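Local structure of beta-glucoside kinase (Listeria monocytogenes, 4HTL) at residues M47-L51 / W92-T97; G66-P70 / R150-E155. The protein phosphorylates cellobiose with ATP to give cellobiose-6'-phosphate, and may also regulate transcription of the cellobiose phosphotransferase operon. All coordinates share one frame; numbering follows the deposited sequence. Where two conformers were deposited one is given.

Interaction 1. Residues M47-L51 / W92-T97; sequences MKVFL and WLEAET
Lys48 bends twice near its end, at chi3 (86°) and chi4, while Glu96 folds at chi2 (-69°), and these two kinks carry the ammonium and the carboxylate to each other between the two helices. The salt bridge runs from Lys48 NZ to Glu96 OE1 at 2.5 Å, so short that its exact length is doubtful, and the two side chains cross at about a right angle. Trp92 lies alongside the ion pair. Lys48 CG comes to 3.9 Å from Trp92 CH2, an oblique approach to the indole, and Glu96 CG sits over the centre of one of its faces, 3.6 Å above the plane. The indole thus touches the carbon chains of both partners.

Toward the sheet the contact turns apolar. Leu51 CD1 is 3.8 Å from Thr97 CG2 and 4.3 Å from Leu93 CD2, and the selenium of Met47, a selenomethionine here, lies 4.4 Å from the same Leu93 methyl. Thr97 OG1 bonds back to Leu93 O and also to Leu99 N; with OG1 held this way, CG2 is the branch turned to Leu51. Met47 and Leu51 also rest on strand 6-11, and Leu93 on strand 59-64. Two helices packed side by side on one face of a mixed sheet, the segments crossing at -41°, belong to the actin-like ATPase fold of ROK kinases.

Interaction 2. Residues G66-P70 / R150-E155; sequences GYVNP and RFRAGE. With EDO (1,2-ethanediol), chain B.
Tyr67 and Phe151 bring their CA atoms to 5.5 Å where the short strand 67-68 passes an irregular loop, Phe151 standing in the left-handed region (phi 67°, psi 28°). The Phe151 ring packs against Asn69 and Pro70. Asn69 CA sits over its face, 3.8 Å from the centroid in a CH-pi contact, and the Asn69 amide continues over the CE2 and CZ side, inclined to the ring by 34°. Pro70 CD reaches Phe151 CE1 obliquely at 3.4 Å. The amide oxygen of Asn69 is engaged elsewhere, by the backbone N-H groups of Lys71 and Thr72.

Tyr67 points its ring the other way along the loop. Arg152 CG lies over the middle of one ring face, 3.6 Å from the centroid, a second CH-pi contact. Beyond it Arg152 bends at chi3, and its guanidinium forms salt bridges with Asp237 and Asp268 of the second subunit and a hydrogen bond to Arg267 O of that subunit. At the far end of the ring Tyr67 OH donates at 2.6 Å to Glu155 OE2, which accepts through its anti lone pair, with the carboxylate nearly perpendicular to the ring. A water accepts from Val68 N and also lies near Phe151 O, linking the two backbones. Arg150 grips a 1,2-ethanediol, probably from the crystallisation liquor, through NE to O1, a more bent bond, and through NH2 to O2, nearly straight at 3.0 Å.

The chemistry implies a tyrosine held in two ways, by Arg152 CG against one ring face and by Glu155 at its hydroxyl; Arg152 also binds the second subunit, making the contact part of the subunit interface.

In the fold
From the N terminus, helix 40-52 offers 47-51 first; the chain then passes through strand 59-64 into 66-70 and the small antiparallel sheet before helix 89-97 returns with 92-97. There interaction 1 closes a loop of 40 residues. Interaction 2 waits for 150-155, beyond strand 144-145, and closes one of 79. Because 66-70 lies between the partners of interaction 1, the two loops cross. Interaction 1 joins two helices on the five-stranded sheet that begins the chain; interaction 2 links the small sheet to the loop leaving the second five-stranded sheet. Their centres are 23 Å apart, and they do not touch.

Interaction 1. Residues M47-L51 / W92-T97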
HETATM    1  N   MSE A  47     -27.872  21.031   0.280  1.00 30.79           N
HETATM    2  CA  MSE A  47     -28.427  19.871  -0.418  1.00 30.10           C
HETATM    3  C   MSE A  47     -29.941  19.938  -0.575  1.00 33.23           C
HETATM    4  O   MSE A  47     -30.481  19.701  -1.678  1.00 34.41           O
HETATM    5  CB  MSE A  47     -28.051  18.575   0.306  1.00 31.41           C
HETATM    6  CG  MSE A  47     -26.612  18.236   0.153  1.00 31.32           C
HETATM    7 SE   MSE A  47     -26.081  16.724   1.218  0.65 35.24          SE
HETATM    8  CE  MSE A  47     -24.410  16.386   0.384  1.00 38.54           C
ATOM      9  N   LYS A  48     -30.627  20.233   0.533  1.00 38.23           N
ATOM     10  CA  LYS A  48     -32.081  20.337   0.525  1.00 37.87           C
ATOM     11  C   LYS A  48     -32.557  21.369  -0.486  1.00 33.75           C
ATOM     12  O   LYS A  48     -33.521  21.130  -1.243  1.00 38.93           O
ATOM     13  CB  LYS A  48     -32.615  20.700   1.927  1.00 37.75           C
ATOM     14  CG  LYS A  48     -32.886  19.498   2.775  1.00 45.80           C
ATOM     15  CD  LYS A  48     -33.525  19.889   4.101  1.00 50.01           C
ATOM     16  CE  LYS A  48     -35.030  20.004   3.985  1.00 48.21           C
ATOM     17  NZ  LYS A  48     -35.673  18.681   3.724  1.00 54.84           N
ATOM     18  N   VAL A  49     -31.874  22.508  -0.515  1.00 34.24           N
ATOM     19  CA  VAL A  49     -32.245  23.614  -1.427  1.00 35.84           C
ATOM     20  C   VAL A  49     -32.028  23.182  -2.887  1.00 40.77           C
ATOM     21  O   VAL A  49     -32.916  23.364  -3.728  1.00 41.82           O
ATOM     22  CB  VAL A  49     -31.472  24.919  -1.081  1.00 37.41           C
ATOM     23  CG1 VAL A  49     -31.600  25.974  -2.190  1.00 42.48           C
ATOM     24  CG2 VAL A  49     -31.944  25.477   0.265  1.00 39.66           C
ATOM     25  N   PHE A  50     -30.891  22.549  -3.177  1.00 38.11           N
ATOM     26  CA  PHE A  50     -30.611  22.083  -4.554  1.00 31.26           C
ATOM     27  C   PHE A  50     -31.637  21.056  -5.029  1.00 39.46           C
ATOM     28  O   PHE A  50     -32.084  21.119  -6.169  1.00 40.11           O
ATOM     29  CB  PHE A  50     -29.207  21.486  -4.647  1.00 34.34           C
ATOM     30  CG  PHE A  50     -28.746  21.139  -6.056  1.00 35.31           C
ATOM     31  CD1 PHE A  50     -28.323  22.115  -6.935  1.00 36.87           C
ATOM     32  CD2 PHE A  50     -28.722  19.821  -6.486  1.00 35.35           C
ATOM     33  CE1 PHE A  50     -27.881  21.784  -8.221  1.00 43.46           C
ATOM     34  CE2 PHE A  50     -28.294  19.486  -7.770  1.00 37.04           C
ATOM     35  CZ  PHE A  50     -27.880  20.469  -8.637  1.00 39.02           C
ATOM     36  N   LEU A  51     -32.031  20.132  -4.146  1.00 38.09           N
ATOM     37  CA  LEU A  51     -33.005  19.083  -4.503  1.00 37.44           C
ATOM     38  C   LEU A  51     -34.405  19.646  -4.807  1.00 41.22           C
ATOM     39  O   LEU A  51     -35.046  19.224  -5.771  1.00 53.44           O
ATOM     40  CB  LEU A  51     -33.063  18.014  -3.406  1.00 41.70           C
ATOM     41  CG  LEU A  51     -31.797  17.146  -3.273  1.00 35.10           C
ATOM     42  CD1 LEU A  51     -31.776  16.374  -1.951  1.00 41.24           C
ATOM     43  CD2 LEU A  51     -31.652  16.213  -4.490  1.00 38.77           C
ATOM     44  N   TRP A  92     -30.362   9.418   5.739  1.00 38.25           N
ATOM     45  CA  TRP A  92     -30.921  10.757   5.884  1.00 38.59           C
ATOM     46  C   TRP A  92     -31.514  11.227   4.587  1.00 35.19           C
ATOM     47  O   TRP A  92     -32.664  11.669   4.552  1.00 41.34           O
ATOM     48  CB  TRP A  92     -29.851  11.739   6.372  1.00 39.45           C
ATOM     49  CG  TRP A  92     -30.395  13.106   6.700  1.00 42.08           C
ATOM     50  CD1 TRP A  92     -30.967  13.525   7.893  1.00 49.59           C
ATOM     51  CD2 TRP A  92     -30.421  14.294   5.826  1.00 41.66           C
ATOM     52  NE1 TRP A  92     -31.345  14.855   7.821  1.00 48.73           N
ATOM     53  CE2 TRP A  92     -31.036  15.373   6.610  1.00 46.45           C
ATOM     54  CE3 TRP A  92     -29.994  14.562   4.537  1.00 42.53           C
ATOM     55  CZ2 TRP A  92     -31.220  16.656   6.087  1.00 47.95           C
ATOM     56  CZ3 TRP A  92     -30.181  15.854   4.022  1.00 53.36           C
ATOM     57  CH2 TRP A  92     -30.783  16.876   4.782  1.00 44.62           C
ATOM     58  N   LEU A  93     -30.738  11.115   3.507  1.00 35.68           N
ATOM     59  CA  LEU A  93     -31.169  11.569   2.188  1.00 37.79           C
ATOM     60  C   LEU A  93     -32.338  10.723   1.649  1.00 35.66           C
ATOM     61  O   LEU A  93     -33.242  11.259   0.998  1.00 46.67           O
ATOM     62  CB  LEU A  93     -29.981  11.582   1.207  1.00 37.75           C
ATOM     63  CG  LEU A  93     -28.954  12.724   1.335  1.00 37.02           C
ATOM     64  CD1 LEU A  93     -27.661  12.438   0.548  1.00 31.87           C
ATOM     65  CD2 LEU A  93     -29.590  14.030   0.882  1.00 41.57           C
ATOM     66  N   GLU A  94     -32.321   9.418   1.927  1.00 33.44           N
ATOM     67  CA  GLU A  94     -33.424   8.530   1.542  1.00 38.18           C
ATOM     68  C   GLU A  94     -34.718   8.941   2.246  1.00 36.34           C
ATOM     69  O   GLU A  94     -35.787   8.975   1.622  1.00 40.53           O
ATOM     70  CB  GLU A  94     -33.110   7.072   1.883  1.00 39.95           C
ATOM     71  CG  GLU A  94     -32.080   6.423   0.989  1.00 42.08           C
ATOM     72  CD  GLU A  94     -31.625   5.075   1.504  1.00 43.97           C
ATOM     73  OE1 GLU A  94     -31.709   4.826   2.729  1.00 50.02           O
ATOM     74  OE2 GLU A  94     -31.158   4.279   0.668  1.00 57.71           O
ATOM     75  N   ALA A  95     -34.616   9.259   3.537  1.00 40.28           N
ATOM     76  CA  ALA A  95     -35.775   9.649   4.332  1.00 43.22           C
ATOM     77  C   ALA A  95     -36.291  11.016   3.866  1.00 43.54           C
ATOM     78  O   ALA A  95     -37.484  11.240   3.804  1.00 51.76           O
ATOM     79  CB  ALA A  95     -35.433   9.693   5.823  1.00 46.76           C
ATOM     80  N   GLU A  96     -35.377  11.934   3.565  1.00 45.67           N
ATOM     81  CA  GLU A  96     -35.753  13.267   3.125  1.00 48.37           C
ATOM     82  C   GLU A  96     -36.412  13.303   1.747  1.00 55.22           C
ATOM     83  O   GLU A  96     -37.217  14.192   1.502  1.00 57.38           O
ATOM     84  CB  GLU A  96     -34.534  14.191   3.110  1.00 55.69           C
ATOM     85  CG  GLU A  96     -34.004  14.550   4.487  1.00 59.31           C
ATOM     86  CD  GLU A  96     -34.939  15.442   5.269  1.00 62.51           C
ATOM     87  OE1 GLU A  96     -35.496  16.398   4.682  1.00 75.61           O
ATOM     88  OE2 GLU A  96     -35.110  15.181   6.480  1.00 69.50           O
ATOM     89  N   THR A  97     -36.080  12.346   0.872  1.00 47.27           N
ATOM     90  CA  THR A  97     -36.431  12.408  -0.547  1.00 45.87           C
ATOM     91  C   THR A  97     -37.189  11.210  -1.152  1.00 49.26           C
ATOM     92  O   THR A  97     -37.865  11.362  -2.161  1.00 54.48           O
ATOM     93  CB  THR A  97     -35.140  12.577  -1.384  1.00 43.04           C
ATOM     94  OG1 THR A  97     -34.323  11.393  -1.279  1.00 46.42           O
ATOM     95  CG2 THR A  97     -34.346  13.786  -0.897  1.00 49.67           C
TER

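Interaction 2. Residues G66-P70 / R150-E155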
ATOM      1  N   GLY A  66     -13.789  11.698   4.415  1.00 23.99           N
ATOM      2  CA  GLY A  66     -13.745  10.833   5.578  1.00 29.21           C
ATOM      3  C   GLY A  66     -13.935   9.367   5.179  1.00 33.16           C
ATOM      4  O   GLY A  66     -13.566   8.973   4.057  1.00 30.43           O
ATOM      5  N   TYR A  67     -14.531   8.574   6.086  1.00 24.32           N
ATOM      6  CA  TYR A  67     -14.622   7.144   5.934  1.00 23.59           C
ATOM      7  C   TYR A  67     -16.087   6.802   5.834  1.00 23.63           C
ATOM      8  O   TYR A  67     -16.888   7.151   6.735  1.00 29.41           O
ATOM      9  CB  TYR A  67     -13.943   6.449   7.133  1.00 21.56           C
ATOM     10  CG  TYR A  67     -12.515   6.897   7.401  1.00 20.19           C
ATOM     11  CD1 TYR A  67     -11.625   7.147   6.360  1.00 24.26           C
ATOM     12  CD2 TYR A  67     -12.025   6.973   8.703  1.00 24.31           C
ATOM     13  CE1 TYR A  67     -10.321   7.537   6.621  1.00 23.27           C
ATOM     14  CE2 TYR A  67     -10.741   7.378   8.971  1.00 22.37           C
ATOM     15  CZ  TYR A  67      -9.880   7.627   7.928  1.00 24.20           C
ATOM     16  OH  TYR A  67      -8.585   8.027   8.174  1.00 28.73           O
ATOM     17  N   VAL A  68     -16.453   6.193   4.716  1.00 22.21           N
ATOM     18  CA  VAL A  68     -17.836   5.903   4.378  0.60 24.05           C
ATOM     19  C   VAL A  68     -17.988   4.441   4.022  1.00 23.89           C
ATOM     20  O   VAL A  68     -17.248   3.949   3.160  1.00 25.17           O
ATOM     21  CB  VAL A  68     -18.265   6.710   3.107  0.60 27.82           C
ATOM     22  CG1 VAL A  68     -19.660   6.301   2.660  0.60 30.44           C
ATOM     23  CG2 VAL A  68     -18.191   8.204   3.356  0.60 32.35           C
ATOM     24  N   ASN A  69     -18.932   3.755   4.662  1.00 22.52           N
ATOM     25  CA  ASN A  69     -19.332   2.429   4.247  1.00 23.22           C
ATOM     26  C   ASN A  69     -20.204   2.627   3.014  1.00 29.66           C
ATOM     27  O   ASN A  69     -21.289   3.188   3.095  1.00 28.43           O
ATOM     28  CB  ASN A  69     -20.073   1.720   5.372  1.00 25.45           C
ATOM     29  CG  ASN A  69     -20.539   0.332   4.992  1.00 25.80           C
ATOM     30  OD1 ASN A  69     -20.853   0.065   3.829  1.00 28.02           O
ATOM     31  ND2 ASN A  69     -20.596  -0.568   5.983  1.00 32.47           N
ATOM     32  N   PRO A  70     -19.708   2.203   1.858  1.00 29.48           N
ATOM     33  CA  PRO A  70     -20.387   2.540   0.621  1.00 31.99           C
ATOM     34  C   PRO A  70     -21.670   1.753   0.408  1.00 38.84           C
ATOM     35  O   PRO A  70     -22.446   2.137  -0.441  1.00 51.54           O
ATOM     36  CB  PRO A  70     -19.357   2.191  -0.430  1.00 40.22           C
ATOM     37  CG  PRO A  70     -18.574   1.076   0.173  1.00 34.32           C
ATOM     38  CD  PRO A  70     -18.528   1.357   1.639  1.00 30.43           C
ATOM     39  N   ARG A 150     -12.106  -1.146   7.116  1.00 17.71           N
ATOM     40  CA  ARG A 150     -12.985  -0.182   7.740  1.00 16.05           C
ATOM     41  C   ARG A 150     -13.166   1.053   6.872  1.00 17.73           C
ATOM     42  O   ARG A 150     -13.560   2.111   7.369  1.00 20.43           O
ATOM     43  CB  ARG A 150     -12.505   0.165   9.153  1.00 19.54           C
ATOM     44  CG  ARG A 150     -12.499  -0.986  10.160  1.00 20.42           C
ATOM     45  CD  ARG A 150     -11.880  -0.488  11.476  1.00 24.52           C
ATOM     46  NE  ARG A 150     -12.056  -1.413  12.582  1.00 21.30           N
ATOM     47  CZ  ARG A 150     -11.296  -2.497  12.795  1.00 20.54           C
ATOM     48  NH1 ARG A 150     -10.268  -2.812  12.000  1.00 18.71           N
ATOM     49  NH2 ARG A 150     -11.551  -3.273  13.819  1.00 25.57           N
ATOM     50  N   PHE A 151     -12.947   0.889   5.552  1.00 17.55           N
ATOM     51  CA  PHE A 151     -13.224   1.949   4.585  1.00 21.10           C
ATOM     52  C   PHE A 151     -12.287   3.134   4.765  1.00 17.84           C
ATOM     53  O   PHE A 151     -12.634   4.283   4.406  1.00 22.31           O
ATOM     54  CB  PHE A 151     -14.697   2.376   4.666  1.00 20.51           C
ATOM     55  CG  PHE A 151     -15.616   1.210   4.683  1.00 21.67           C
ATOM     56  CD1 PHE A 151     -15.729   0.416   3.559  1.00 27.23           C
ATOM     57  CD2 PHE A 151     -16.293   0.846   5.834  1.00 26.24           C
ATOM     58  CE1 PHE A 151     -16.538  -0.696   3.557  1.00 33.22           C
ATOM     59  CE2 PHE A 151     -17.083  -0.284   5.834  1.00 30.50           C
ATOM     60  CZ  PHE A 151     -17.186  -1.060   4.703  1.00 28.94           C
ATOM     61  N   ARG A 152     -11.104   2.844   5.283  1.00 15.72           N
ATOM     62  CA  ARG A 152     -10.112   3.861   5.563  1.00 15.35           C
ATOM     63  C   ARG A 152      -8.930   3.900   4.588  1.00 15.36           C
ATOM     64  O   ARG A 152      -8.063   4.798   4.711  1.00 16.54           O
ATOM     65  CB  ARG A 152      -9.584   3.731   6.991  1.00 14.95           C
ATOM     66  CG  ARG A 152     -10.667   3.690   8.053  1.00 16.68           C
ATOM     67  CD  ARG A 152     -10.196   3.696   9.466  1.00 19.05           C
ATOM     68  NE  ARG A 152      -9.493   2.468   9.772  1.00 19.84           N
ATOM     69  CZ  ARG A 152      -9.227   2.032  10.997  1.00 18.97           C
ATOM     70  NH1 ARG A 152      -9.634   2.690  12.066  1.00 20.12           N
ATOM     71  NH2 ARG A 152      -8.566   0.900  11.136  1.00 19.58           N
ATOM     72  N   ALA A 153      -8.830   2.917   3.709  1.00 16.96           N
ATOM     73  CA  ALA A 153      -7.617   2.758   2.878  1.00 15.68           C
ATOM     74  C   ALA A 153      -7.356   3.989   2.011  1.00 15.72           C
ATOM     75  O   ALA A 153      -8.271   4.757   1.685  1.00 17.71           O
ATOM     76  CB  ALA A 153      -7.707   1.517   2.021  1.00 15.79           C
ATOM     77  N   GLY A 154      -6.095   4.212   1.688  1.00 16.63           N
ATOM     78  CA  GLY A 154      -5.700   5.277   0.797  1.00 17.10           C
ATOM     79  C   GLY A 154      -5.249   6.577   1.454  1.00 16.47           C
ATOM     80  O   GLY A 154      -5.183   7.619   0.808  1.00 17.20           O
ATOM     81  N   GLU A 155      -4.947   6.516   2.733  1.00 15.44           N
ATOM     82  CA  GLU A 155      -4.459   7.660   3.496  1.00 17.16           C
ATOM     83  C   GLU A 155      -2.980   7.923   3.247  1.00 16.62           C
ATOM     84  O   GLU A 155      -2.111   7.827   4.145  1.00 15.97           O
ATOM     85  CB  GLU A 155      -4.757   7.481   5.007  1.00 17.60           C
ATOM     86  CG  GLU A 155      -6.173   7.726   5.429  1.00 20.65           C
ATOM     87  CD  GLU A 155      -6.560   9.217   5.525  1.00 25.32           C
ATOM     88  OE1 GLU A 155      -5.905  10.082   4.892  1.00 27.50           O
ATOM     89  OE2 GLU A 155      -7.498   9.535   6.312  1.00 30.16           O
TER
HETATM   90  C1  EDO B 301     -14.626  -0.255  15.668  1.00 60.85           C
HETATM   91  O1  EDO B 301     -13.783   0.345  14.671  1.00 74.74           O
HETATM   92  C2  EDO B 301     -14.773  -1.752  15.372  1.00 50.16           C
HETATM   93  O2  EDO B 301     -13.637  -2.524  15.841  1.00 43.64           O
HETATM   94  O   HOH W   1     -14.187   5.534   2.839  1.00 24.99           O